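Local coordinates for Thiol:disulfide interchange protein (Proteus mirabilis HI4320, PDB 4OCE), which probably oxidises pairs of cysteines in folding periplasmic proteins to disulfides, as a DsbA-type dithiol oxidase of the thioredoxin family, at residues P33-F38 against N149-M154; V25-F30 against Y61-L66; D87-A92 against A116-E121; G67-E72 against Q101-V106. The protein carries 1 engineered substitution. All blocks are in the same frame, centred on the assembly; numbering follows the deposited sequence. Where two conformers were deposited one is given.

Overall arrangement
Contacts 1 and 2 build the thioredoxin core and contacts 3 and 4 the helical part of DsbA. The first two lie about 8 Å apart, centre to centre, and join where strand 24-28 runs beside strand 153-156, with a probable hydrogen bond between Ala153 O and Phe27 N. Contact 1 holds Cys35 of the redox-active disulfide, and a bound malonate lies about 4 Å from the side chain of Phe38. Contact 4 begins just after contact 2 in the chain, their centres about 14 Å apart, and His62 packs on Gly70. Contact 3, its centre about 21 Å from that of contact 1, is the farthest of the three from it and touches contact 2 through Ser90 and Phe30.

Contact 1 of 4, residues P33-F38 against N149-M154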
loop_
_atom_site.group_PDB
_atom_site.type_symbol
_atom_site.label_atom_id
_atom_site.label_comp_id
_atom_site.label_asym_id
_atom_site.label_seq_id
_atom_site.Cartn_x
_atom_site.Cartn_y
_atom_site.Cartn_z
ATOM N N PRO A 33 3.548 11.250 1.540
ATOM C CA PRO A 33 2.716 11.834 2.601
ATOM C C PRO A 33 1.240 11.430 2.551
ATOM O O PRO A 33 0.653 11.189 3.609
ATOM C CB PRO A 33 2.853 13.347 2.372
ATOM C CG PRO A 33 4.072 13.506 1.584
ATOM C CD PRO A 33 4.205 12.287 0.729
ATOM N N HIS A 34 0.637 11.363 1.368
ATOM C CA HIS A 34 -0.759 10.918 1.280
ATOM C C HIS A 34 -0.904 9.470 1.764
ATOM O O HIS A 34 -1.910 9.102 2.362
ATOM C CB HIS A 34 -1.303 11.047 -0.147
ATOM C CG HIS A 34 -1.627 12.456 -0.562
ATOM N ND1 HIS A 34 -2.584 13.224 0.070
ATOM C CD2 HIS A 34 -1.125 13.224 -1.561
ATOM C CE1 HIS A 34 -2.657 14.403 -0.522
ATOM N NE2 HIS A 34 -1.789 14.427 -1.521
ATOM N N CYS A 35 0.100 8.644 1.488
ATOM C CA CYS A 35 0.094 7.272 1.953
ATOM C C CYS A 35 0.127 7.229 3.474
ATOM O O CYS A 35 -0.570 6.430 4.104
ATOM C CB CYS A 35 1.287 6.504 1.369
ATOM S SG CYS A 35 1.376 6.569 -0.429
ATOM N N TYR A 36 0.940 8.092 4.062
ATOM C CA TYR A 36 1.018 8.197 5.516
ATOM C C TYR A 36 -0.360 8.544 6.079
ATOM O O TYR A 36 -0.804 7.956 7.058
ATOM C CB TYR A 36 2.059 9.243 5.936
ATOM C CG TYR A 36 1.859 9.698 7.364
ATOM C CD1 TYR A 36 2.119 8.843 8.438
ATOM C CD2 TYR A 36 1.348 10.963 7.636
ATOM C CE1 TYR A 36 1.910 9.270 9.764
ATOM C CE2 TYR A 36 1.131 11.396 8.937
ATOM C CZ TYR A 36 1.408 10.553 9.995
ATOM O OH TYR A 36 1.178 11.016 11.277
ATOM N N GLN A 37 -1.061 9.478 5.439
ATOM C CA GLN A 37 -2.404 9.839 5.913
ATOM C C GLN A 37 -3.397 8.711 5.730
ATOM O O GLN A 37 -4.200 8.450 6.616
ATOM C CB GLN A 37 -2.921 11.104 5.242
ATOM C CG GLN A 37 -2.147 12.323 5.641
ATOM C CD GLN A 37 -2.861 13.601 5.295
ATOM O OE1 GLN A 37 -3.519 13.706 4.255
ATOM N NE2 GLN A 37 -2.724 14.596 6.164
ATOM N N PHE A 38 -3.329 8.023 4.595
ATOM C CA PHE A 38 -4.270 6.938 4.311
ATOM C C PHE A 38 -4.150 5.838 5.359
ATOM O O PHE A 38 -5.117 5.171 5.712
ATOM C CB PHE A 38 -3.989 6.346 2.929
ATOM C CG PHE A 38 -4.763 6.999 1.810
ATOM C CD1 PHE A 38 -5.095 8.337 1.857
ATOM C CD2 PHE A 38 -5.150 6.258 0.713
ATOM C CE1 PHE A 38 -5.807 8.921 0.829
ATOM C CE2 PHE A 38 -5.875 6.831 -0.319
ATOM C CZ PHE A 38 -6.201 8.168 -0.263
ATOM N N ASN A 149 2.675 4.726 -11.574
ATOM C CA ASN A 149 3.696 5.768 -11.533
ATOM C C ASN A 149 3.423 6.839 -10.489
ATOM O O ASN A 149 4.094 7.874 -10.464
ATOM C CB ASN A 149 3.870 6.410 -12.903
ATOM C CG ASN A 149 2.573 6.834 -13.495
ATOM O OD1 ASN A 149 1.688 7.317 -12.786
ATOM N ND2 ASN A 149 2.425 6.638 -14.801
ATOM N N GLY A 150 2.463 6.574 -9.612
ATOM C CA GLY A 150 2.221 7.425 -8.466
ATOM C C GLY A 150 1.481 6.674 -7.390
ATOM O O GLY A 150 0.785 5.708 -7.664
ATOM N N VAL A 151 1.645 7.123 -6.153
ATOM C CA VAL A 151 0.969 6.541 -5.013
ATOM C C VAL A 151 0.355 7.668 -4.180
ATOM O O VAL A 151 0.736 8.827 -4.338
ATOM C CB VAL A 151 1.935 5.704 -4.147
ATOM C CG1 VAL A 151 2.278 4.401 -4.865
ATOM C CG2 VAL A 151 3.214 6.488 -3.835
ATOM N N PRO A 152 -0.623 7.337 -3.318
ATOM C CA PRO A 152 -1.232 6.004 -3.180
ATOM C C PRO A 152 -2.029 5.598 -4.407
ATOM O O PRO A 152 -2.558 6.459 -5.102
ATOM C CB PRO A 152 -2.195 6.165 -1.994
ATOM C CG PRO A 152 -2.453 7.617 -1.905
ATOM C CD PRO A 152 -1.263 8.334 -2.441
ATOM N N ALA A 153 -2.079 4.293 -4.677
ATOM C CA ALA A 153 -2.890 3.781 -5.761
ATOM C C ALA A 153 -3.570 2.517 -5.290
ATOM O O ALA A 153 -3.087 1.810 -4.395
ATOM C CB ALA A 153 -2.038 3.523 -6.987
ATOM N N MET A 154 -4.723 2.231 -5.873
ATOM C CA MET A 154 -5.377 0.989 -5.606
ATOM C C MET A 154 -6.015 0.514 -6.885
ATOM O O MET A 154 -6.664 1.294 -7.602
ATOM C CB MET A 154 -6.437 1.129 -4.519
ATOM C CG MET A 154 -7.067 -0.201 -4.171
ATOM S SD MET A 154 -8.230 -0.042 -2.815
ATOM C CE MET A 154 -7.222 0.526 -1.538
#
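Pro152 presses its ring into a corner formed by His34, Cys35 and Phe38 on the first turns of helix 33-40. The peptide bond before Pro152 is cis, which makes this the cis-proline loop that faces the CxxC motif in thioredoxin folds. The tight part surrounds the pyrrolidine. Its CG sits over one face of the Phe38 ring, somewhat toward the rim, in a CH-pi contact 4.0 Å from the ring centroid and 18° off the normal. Pro152 CD meets His34 CB at 3.6 Å. Cys35 SG, in one of its two modelled positions, lies 3.6 Å from Pro152 N; chi1 of -55° keeps the sulfur beside its own backbone N and against the proline. Tyr175 of helix 172-187 also packs against Phe38, and Met154 leads into the sheet.

The other side is looser. His34 contributes just its CB, while its imidazole extends from the helix start into an exposed position. Val151, partly exposed, touches the sulfur at the margin, its CB 3.9 Å from Cys35 SG.

No hydrogen bond crosses between the two segments. The loop meets Cys35 SG by van der Waals contact, through the imide nitrogen and ring of Pro152 and the side chain of Val151, and Cys32 touches both residues too. Such closeness to the redox-active disulfide is consistent with the part cis-proline loops play in thioredoxin-fold enzymes, in substrate binding and in tuning the disulfide.

Contact 2 of 4, residues V25-F30 against Y61-L66; sequences VEFFSF and YHVDFL
Chi1 of -167° in His62 sets its CG opposite the backbone N, and chi1 of 81° in Phe28 tucks that ring between its own backbone N and carbonyl carbon; together the two torsions bring the rings into contact. The setting is the parallel pair of strands 24-28 and 58-62, joined through helices 33-40 and 44-51 as a beta-alpha-beta unit of the thioredoxin fold. Tyr61 N binds Glu26 O at 2.8 Å, Phe28 N returns to Tyr61 O, and Val63 N reaches Phe28 O at 2.9 Å.

The sheet separates two sets of side chains. On the side of Phe27 and Tyr61, Phe27 CE1 approaches the edge of the tyrosine ring, Val25 CG1 comes within 3.4 Å of Tyr61 CD2, and Val63 CG1 lies at the edge of Phe27. On the other, His62 turns its edge to the face of Phe28 in a T-shaped pair with perpendicular planes, its CD2 offset toward the rim. Phe30 completes the aromatic cluster, meeting His62 rim to rim; Trp77 packs on Phe28 and His62, Phe94 on Phe28 and Phe30.

Both imidazole nitrogens are engaged: ND1 with Thr74 OG1, NE2 as acceptor, so a neutral ring would probably carry its proton on ND1. Beyond it, one water links Ser29 OG, itself bonded to Tyr31 N, with Val63 O and Leu66 O. The nearly straight bond from Phe30 N to His62 NE2 spans 3.0 Å and enters 25° out of the imidazole plane.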
loop_
_atom_site.group_PDB
_atom_site.type_symbol
_atom_site.label_atom_id
_atom_site.label_comp_id
_atom_site.label_asym_id
_atom_site.label_seq_id
_atom_site.Cartn_x
_atom_site.Cartn_y
_atom_site.Cartn_z
ATOM N N VAL A 25 -5.365 -4.624 -4.929
ATOM C CA VAL A 25 -3.955 -4.337 -4.699
ATOM C C VAL A 25 -3.769 -2.868 -4.360
ATOM O O VAL A 25 -4.130 -2.010 -5.147
ATOM C CB VAL A 25 -3.110 -4.630 -5.927
ATOM C CG1 VAL A 25 -1.634 -4.340 -5.620
ATOM C CG2 VAL A 25 -3.298 -6.078 -6.356
ATOM N N GLU A 26 -3.174 -2.607 -3.192
ATOM C CA GLU A 26 -2.863 -1.255 -2.733
ATOM C C GLU A 26 -1.400 -1.028 -3.016
ATOM O O GLU A 26 -0.603 -1.914 -2.754
ATOM C CB GLU A 26 -3.026 -1.145 -1.212
ATOM C CG GLU A 26 -4.385 -1.456 -0.691
ATOM C CD GLU A 26 -4.482 -1.411 0.841
ATOM O OE1 GLU A 26 -3.515 -0.995 1.527
ATOM O OE2 GLU A 26 -5.553 -1.786 1.362
ATOM N N PHE A 27 -1.055 0.138 -3.551
ATOM C CA PHE A 27 0.346 0.520 -3.753
ATOM C C PHE A 27 0.652 1.718 -2.881
ATOM O O PHE A 27 -0.126 2.675 -2.839
ATOM C CB PHE A 27 0.610 0.897 -5.210
ATOM C CG PHE A 27 0.466 -0.244 -6.161
ATOM C CD1 PHE A 27 1.551 -1.027 -6.483
ATOM C CD2 PHE A 27 -0.770 -0.544 -6.727
ATOM C CE1 PHE A 27 1.426 -2.096 -7.361
ATOM C CE2 PHE A 27 -0.908 -1.610 -7.609
ATOM C CZ PHE A 27 0.201 -2.386 -7.935
ATOM N N PHE A 28 1.787 1.693 -2.186
ATOM C CA PHE A 28 2.144 2.820 -1.343
ATOM C C PHE A 28 3.649 3.014 -1.276
ATOM O O PHE A 28 4.410 2.228 -1.816
ATOM C CB PHE A 28 1.568 2.655 0.079
ATOM C CG PHE A 28 2.394 1.749 0.993
ATOM C CD1 PHE A 28 3.148 2.291 2.029
ATOM C CD2 PHE A 28 2.426 0.385 0.788
ATOM C CE1 PHE A 28 3.902 1.483 2.864
ATOM C CE2 PHE A 28 3.166 -0.445 1.600
ATOM C CZ PHE A 28 3.914 0.099 2.662
ATOM N N SER A 29 4.052 4.098 -0.635
ATOM C CA SER A 29 5.442 4.295 -0.256
ATOM C C SER A 29 5.509 4.927 1.117
ATOM O O SER A 29 4.712 5.795 1.451
ATOM C CB SER A 29 6.144 5.218 -1.249
ATOM O OG SER A 29 7.469 5.500 -0.827
ATOM N N PHE A 30 6.501 4.515 1.905
ATOM C CA PHE A 30 6.753 5.154 3.178
ATOM C C PHE A 30 7.252 6.585 2.992
ATOM O O PHE A 30 7.264 7.338 3.954
ATOM C CB PHE A 30 7.749 4.325 4.014
ATOM C CG PHE A 30 7.136 3.117 4.655
ATOM C CD1 PHE A 30 6.251 3.247 5.717
ATOM C CD2 PHE A 30 7.453 1.842 4.219
ATOM C CE1 PHE A 30 5.668 2.139 6.296
ATOM C CE2 PHE A 30 6.887 0.732 4.821
ATOM C CZ PHE A 30 5.995 0.876 5.862
ATOM N N TYR A 61 1.461 -3.457 -1.581
ATOM C CA TYR A 61 2.801 -3.448 -2.159
ATOM C C TYR A 61 3.441 -2.090 -2.023
ATOM O O TYR A 61 2.792 -1.061 -2.254
ATOM C CB TYR A 61 2.734 -3.788 -3.634
ATOM C CG TYR A 61 2.213 -5.180 -3.945
ATOM C CD1 TYR A 61 2.353 -6.220 -3.043
ATOM C CD2 TYR A 61 1.600 -5.440 -5.159
ATOM C CE1 TYR A 61 1.893 -7.510 -3.355
ATOM C CE2 TYR A 61 1.134 -6.708 -5.477
ATOM C CZ TYR A 61 1.282 -7.737 -4.566
ATOM O OH TYR A 61 0.805 -9.010 -4.869
ATOM N N HIS A 62 4.704 -2.096 -1.621
ATOM C CA HIS A 62 5.510 -0.877 -1.580
ATOM C C HIS A 62 6.175 -0.639 -2.947
ATOM O O HIS A 62 6.554 -1.598 -3.629
ATOM C CB HIS A 62 6.562 -1.036 -0.479
ATOM C CG HIS A 62 7.266 0.233 -0.111
ATOM N ND1 HIS A 62 8.412 0.650 -0.746
ATOM C CD2 HIS A 62 7.012 1.153 0.851
ATOM C CE1 HIS A 62 8.808 1.796 -0.226
ATOM N NE2 HIS A 62 7.985 2.119 0.753
ATOM N N VAL A 63 6.342 0.630 -3.337
ATOM C CA VAL A 63 6.967 0.976 -4.609
ATOM C C VAL A 63 8.393 1.497 -4.423
ATOM O O VAL A 63 8.722 2.028 -3.372
ATOM C CB VAL A 63 6.129 1.990 -5.383
ATOM C CG1 VAL A 63 4.680 1.533 -5.408
ATOM C CG2 VAL A 63 6.216 3.373 -4.745
ATOM N N ASP A 64 9.233 1.323 -5.444
ATOM C CA ASP A 64 10.650 1.630 -5.311
ATOM C C ASP A 64 10.969 3.089 -5.636
ATOM O O ASP A 64 12.036 3.600 -5.247
ATOM C CB ASP A 64 11.498 0.788 -6.265
ATOM C CG ASP A 64 11.551 -0.691 -5.912
ATOM O OD1 ASP A 64 10.939 -1.131 -4.911
ATOM O OD2 ASP A 64 12.233 -1.421 -6.686
ATOM N N PHE A 65 10.083 3.733 -6.395
ATOM C CA PHE A 65 10.477 4.910 -7.190
ATOM C C PHE A 65 10.506 6.235 -6.453
ATOM O O PHE A 65 10.913 7.238 -7.027
ATOM C CB PHE A 65 9.630 5.056 -8.477
ATOM C CG PHE A 65 8.134 5.074 -8.256
ATOM C CD1 PHE A 65 7.485 6.238 -7.846
ATOM C CD2 PHE A 65 7.364 3.934 -8.509
ATOM C CE1 PHE A 65 6.106 6.248 -7.662
ATOM C CE2 PHE A 65 5.995 3.949 -8.330
ATOM C CZ PHE A 65 5.370 5.100 -7.900
ATOM N N LEU A 66 10.128 6.241 -5.185
ATOM C CA LEU A 66 10.280 7.431 -4.360
ATOM C C LEU A 66 11.374 7.257 -3.308
ATOM O O LEU A 66 11.450 6.225 -2.642
ATOM C CB LEU A 66 8.984 7.753 -3.609
ATOM C CG LEU A 66 7.741 8.075 -4.438
ATOM C CD1 LEU A 66 6.593 8.340 -3.502
ATOM C CD2 LEU A 66 8.005 9.280 -5.327
HETATM O O HOH W 1 9.297 4.545 -2.538
#

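Contact 3 of 4, residues D87-A92 against A116-E121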
loop_
_atom_site.group_PDB
_atom_site.type_symbol
_atom_site.label_atom_id
_atom_site.label_comp_id
_atom_site.label_asym_id
_atom_site.label_seq_id
_atom_site.Cartn_x
_atom_site.Cartn_y
_atom_site.Cartn_z
ATOM N N ASP A 87 1.761 -3.845 11.470
ATOM C CA ASP A 87 1.166 -2.781 12.293
ATOM C C ASP A 87 2.158 -2.292 13.344
ATOM O O ASP A 87 2.148 -1.118 13.752
ATOM C CB ASP A 87 -0.096 -3.263 12.987
ATOM C CG ASP A 87 -1.220 -3.577 12.021
ATOM O OD1 ASP A 87 -1.157 -3.180 10.837
ATOM O OD2 ASP A 87 -2.179 -4.222 12.481
ATOM N N GLN A 88 3.010 -3.206 13.790
ATOM C CA GLN A 88 4.019 -2.901 14.791
ATOM C C GLN A 88 5.089 -1.897 14.328
ATOM O O GLN A 88 5.559 -1.076 15.119
ATOM C CB GLN A 88 4.679 -4.208 15.255
ATOM C CG GLN A 88 5.721 -4.033 16.328
ATOM C CD GLN A 88 6.217 -5.368 16.862
ATOM O OE1 GLN A 88 5.847 -6.436 16.352
ATOM N NE2 GLN A 88 7.018 -5.319 17.913
ATOM N N VAL A 89 5.497 -1.984 13.064
ATOM C CA VAL A 89 6.575 -1.152 12.576
ATOM C C VAL A 89 6.143 -0.014 11.649
ATOM O O VAL A 89 6.905 0.923 11.462
ATOM C CB VAL A 89 7.663 -1.984 11.834
ATOM C CG1 VAL A 89 8.229 -3.067 12.742
ATOM C CG2 VAL A 89 7.097 -2.568 10.540
ATOM N N SER A 90 4.945 -0.070 11.066
ATOM C CA SER A 90 4.606 0.951 10.073
ATOM C C SER A 90 4.608 2.376 10.604
ATOM O O SER A 90 5.125 3.252 9.940
ATOM C CB SER A 90 3.290 0.645 9.343
ATOM O OG SER A 90 3.455 -0.506 8.552
ATOM N N PRO A 91 4.042 2.623 11.797
ATOM C CA PRO A 91 4.064 4.007 12.284
ATOM C C PRO A 91 5.480 4.541 12.443
ATOM O O PRO A 91 5.760 5.684 12.054
ATOM C CB PRO A 91 3.371 3.905 13.653
ATOM C CG PRO A 91 2.424 2.724 13.481
ATOM C CD PRO A 91 3.217 1.749 12.653
ATOM N N ALA A 92 6.368 3.707 12.984
ATOM C CA ALA A 92 7.759 4.107 13.175
ATOM C C ALA A 92 8.466 4.347 11.832
ATOM O O ALA A 92 9.299 5.248 11.720
ATOM C CB ALA A 92 8.520 3.050 13.986
ATOM N N ALA A 116 11.118 -0.794 17.605
ATOM C CA ALA A 116 9.680 -1.025 17.645
ATOM C C ALA A 116 9.334 -2.375 18.264
ATOM O O ALA A 116 8.152 -2.707 18.412
ATOM C CB ALA A 116 9.087 -0.926 16.229
ATOM N N GLY A 117 10.354 -3.154 18.628
ATOM C CA GLY A 117 10.140 -4.386 19.378
ATOM C C GLY A 117 10.341 -5.662 18.578
ATOM O O GLY A 117 10.110 -6.755 19.073
ATOM N N VAL A 118 10.760 -5.531 17.329
ATOM C CA VAL A 118 10.997 -6.717 16.512
ATOM C C VAL A 118 12.274 -7.453 16.940
ATOM O O VAL A 118 13.311 -6.835 17.245
ATOM C CB VAL A 118 11.079 -6.333 15.006
ATOM C CG1 VAL A 118 11.342 -7.560 14.149
ATOM C CG2 VAL A 118 9.795 -5.622 14.568
ATOM N N LYS A 119 12.208 -8.780 16.968
ATOM C CA LYS A 119 13.387 -9.574 17.297
ATOM C C LYS A 119 14.470 -9.406 16.242
ATOM O O LYS A 119 14.253 -9.692 15.062
ATOM C CB LYS A 119 13.001 -11.045 17.430
ATOM C CG LYS A 119 12.095 -11.288 18.623
ATOM C CD LYS A 119 11.632 -12.749 18.679
ATOM C CE LYS A 119 10.544 -12.942 19.711
ATOM N NZ LYS A 119 10.088 -14.356 19.744
ATOM N N ALA A 120 15.639 -8.954 16.675
ATOM C CA ALA A 120 16.706 -8.599 15.761
ATOM C C ALA A 120 17.149 -9.794 14.917
ATOM O O ALA A 120 17.353 -9.669 13.706
ATOM C CB ALA A 120 17.892 -8.019 16.530
ATOM N N GLU A 121 17.264 -10.957 15.549
ATOM C CA GLU A 121 17.723 -12.140 14.831
ATOM C C GLU A 121 16.708 -12.554 13.758
ATOM O O GLU A 121 17.090 -13.116 12.728
ATOM C CB GLU A 121 18.012 -13.302 15.796
ATOM C CG GLU A 121 16.782 -13.917 16.437
ATOM C CD GLU A 121 17.121 -15.115 17.355
ATOM O OE1 GLU A 121 18.305 -15.306 17.676
ATOM O OE2 GLU A 121 16.202 -15.858 17.753
HETATM O O HOH W 2 5.877 -0.815 18.143
#
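Gln88 reaches from helix 86-99 to the carbonyl of Ala116, its NE2 giving a hydrogen bond of 2.9 Å to Ala116 O. The acceptor lies close to the plane of the glutamine amide, whereas the N-H arrives 32° out of the carbonyl plane. A water also donates to Ala116 O and to Gln88 O, so two bonds grip the Ala116 oxygen and the water adds a backbone-to-backbone bridge between the two carbonyls. Beside this polar link, Val89 CG1 meets Val118 CG2 at 3.5 Å, the two side chains crossing at about a right angle, with Ala116 CB 4.2 Å from the same Val89 CG1.

Farther out, side-chain torsions and the turn at Gly117 position these groups. Gln88 is extended throughout, its chi1 of -178° sending the amide straight out from the helix. Gly117, with a phi of 107°, turns the chain out of helix 106-115, and Gln88 NE2 lies against Gly117 C. Phe113 and Ala80 also touch Val89, and Leu83 backs Val118.

Polar at its rim and apolar inside, the contact fastens a Schellman motif at the C-terminal end of helix 106-115 to helix 86-99, within the helical domain that DsbA proteins carry inserted in their thioredoxin fold.

Contact 4 of 4, residues G67-E72 against Q101-V106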
loop_
_atom_site.group_PDB
_atom_site.type_symbol
_atom_site.label_atom_id
_atom_site.label_comp_id
_atom_site.label_asym_id
_atom_site.label_seq_id
_atom_site.Cartn_x
_atom_site.Cartn_y
_atom_site.Cartn_z
ATOM N N GLY A 67 12.182 8.293 -3.109
ATOM C CA GLY A 67 13.052 8.319 -1.943
ATOM C C GLY A 67 14.424 7.695 -2.144
ATOM O O GLY A 67 14.599 6.771 -2.946
ATOM N N PRO A 68 15.422 8.192 -1.399
ATOM C CA PRO A 68 16.783 7.665 -1.586
ATOM C C PRO A 68 16.922 6.186 -1.228
ATOM O O PRO A 68 17.776 5.528 -1.815
ATOM C CB PRO A 68 17.630 8.514 -0.631
ATOM C CG PRO A 68 16.840 9.734 -0.386
ATOM C CD PRO A 68 15.395 9.356 -0.501
ATOM N N LEU A 69 16.105 5.693 -0.304
ATOM C CA LEU A 69 16.088 4.285 0.070
ATOM C C LEU A 69 14.819 3.568 -0.409
ATOM O O LEU A 69 14.390 2.593 0.191
ATOM C CB LEU A 69 16.225 4.141 1.596
ATOM C CG LEU A 69 17.558 4.571 2.203
ATOM C CD1 LEU A 69 17.414 4.651 3.732
ATOM C CD2 LEU A 69 18.672 3.599 1.815
ATOM N N GLY A 70 14.252 4.011 -1.529
ATOM C CA GLY A 70 12.991 3.443 -1.994
ATOM C C GLY A 70 12.969 1.932 -2.072
ATOM O O GLY A 70 12.105 1.277 -1.459
ATOM N N LYS A 71 13.900 1.340 -2.812
ATOM C CA LYS A 71 13.860 -0.120 -2.993
ATOM C C LYS A 71 14.274 -0.849 -1.716
ATOM O O LYS A 71 13.820 -1.965 -1.456
ATOM C CB LYS A 71 14.713 -0.578 -4.174
ATOM C CG LYS A 71 16.214 -0.479 -3.963
ATOM C CD LYS A 71 16.954 -0.852 -5.254
ATOM C CE LYS A 71 18.454 -1.055 -5.037
ATOM N NZ LYS A 71 19.096 0.201 -4.598
ATOM N N GLU A 72 15.086 -0.200 -0.894
ATOM C CA GLU A 72 15.421 -0.771 0.398
ATOM C C GLU A 72 14.208 -0.808 1.323
ATOM O O GLU A 72 14.073 -1.732 2.127
ATOM C CB GLU A 72 16.590 -0.007 1.054
ATOM C CG GLU A 72 17.934 -0.222 0.383
ATOM C CD GLU A 72 18.083 0.476 -0.956
ATOM O OE1 GLU A 72 17.409 1.503 -1.195
ATOM O OE2 GLU A 72 18.876 -0.006 -1.801
ATOM N N GLN A 101 12.982 12.250 9.708
ATOM C CA GLN A 101 13.910 12.104 8.590
ATOM C C GLN A 101 15.209 11.518 9.102
ATOM O O GLN A 101 16.300 11.942 8.722
ATOM C CB GLN A 101 14.123 13.438 7.879
ATOM C CG GLN A 101 12.813 14.050 7.387
ATOM C CD GLN A 101 13.011 15.294 6.537
ATOM O OE1 GLN A 101 13.541 15.225 5.436
ATOM N NE2 GLN A 101 12.576 16.435 7.050
ATOM N N SER A 102 15.064 10.524 9.973
ATOM C CA SER A 102 16.186 9.872 10.622
ATOM C C SER A 102 16.442 8.461 10.088
ATOM O O SER A 102 17.245 7.738 10.650
ATOM C CB SER A 102 15.934 9.776 12.123
ATOM O OG SER A 102 14.770 9.020 12.385
ATOM N N ILE A 103 15.751 8.063 9.023
ATOM C CA ILE A 103 16.040 6.780 8.391
ATOM C C ILE A 103 16.808 7.066 7.098
ATOM O O ILE A 103 16.232 7.409 6.071
ATOM C CB ILE A 103 14.757 5.965 8.143
ATOM C CG1 ILE A 103 14.073 5.660 9.475
ATOM C CG2 ILE A 103 15.086 4.635 7.472
ATOM C CD1 ILE A 103 12.758 4.882 9.357
ATOM N N ARG A 104 18.128 6.946 7.181
ATOM C CA ARG A 104 19.016 7.373 6.106
ATOM C C ARG A 104 19.927 6.268 5.561
ATOM O O ARG A 104 20.477 6.404 4.467
ATOM C CB ARG A 104 19.872 8.535 6.608
ATOM C CG ARG A 104 19.048 9.747 7.041
ATOM C CD ARG A 104 19.972 10.930 7.385
ATOM N NE ARG A 104 19.718 11.448 8.727
ATOM C CZ ARG A 104 19.035 12.560 9.001
ATOM N NH1 ARG A 104 18.523 13.316 8.027
ATOM N NH2 ARG A 104 18.863 12.922 10.269
ATOM N N SER A 105 20.036 5.158 6.288
ATOM C CA SER A 105 20.815 4.019 5.848
ATOM C C SER A 105 20.067 2.732 6.147
ATOM O O SER A 105 19.091 2.735 6.889
ATOM C CB SER A 105 22.127 3.928 6.617
ATOM O OG SER A 105 21.863 3.553 7.967
ATOM N N VAL A 106 20.551 1.625 5.595
ATOM C CA VAL A 106 19.900 0.345 5.864
ATOM C C VAL A 106 20.049 -0.038 7.341
ATOM O O VAL A 106 19.257 -0.812 7.884
ATOM C CB VAL A 106 20.427 -0.810 4.963
ATOM C CG1 VAL A 106 20.152 -0.521 3.500
ATOM C CG2 VAL A 106 21.899 -1.063 5.193
#
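Leu69 pushes one methyl, CD1, against the backbone of the segment 101-106, and this apolar contact forms most of the interface. CD1 is 3.5 Å from Arg104 C and also touches Ile103 O and Ser105 N, so it rests on peptide groups more than on side chains. Its nearest side-chain neighbour there, Ile103 CG2, is 4.4 Å from Leu69 CD1. CB of Arg104 points away from Leu69. A second apolar touch joins Glu72 CG to Val106 CG1 at 3.8 Å, using the aliphatic part of the glutamate. A bend at chi2, 73°, separates that methylene from the direction taken by the carboxylate.

Polar interactions stay within each segment or go to third parties, since no hydrogen bond passes between 67-72 and 101-106. Lys71 NZ forms a salt bridge of 2.8 Å with Glu72 OE2, approaching on the syn side and close to the carboxylate plane. This pairing occupies the charged end of Glu72 while its CG packs on Val106.

Turns and caps set the backbones. Gly67 to Gly70 make a type I beta turn closed by Gly70 N to Gly67 O, and Tyr31 OH takes the N-H of Leu69, the N-cap of helix 70-83. Ser105 caps helix 106-115 through OG to Asp108 N, while Asp108 OD2 accepts from Arg104 N.

The contact thus joins the starts of helices 70-83 and 106-115 at the surface, with Ile103 reaching inward to Leu93 and Ile97 of helix 86-99 and to Ile109.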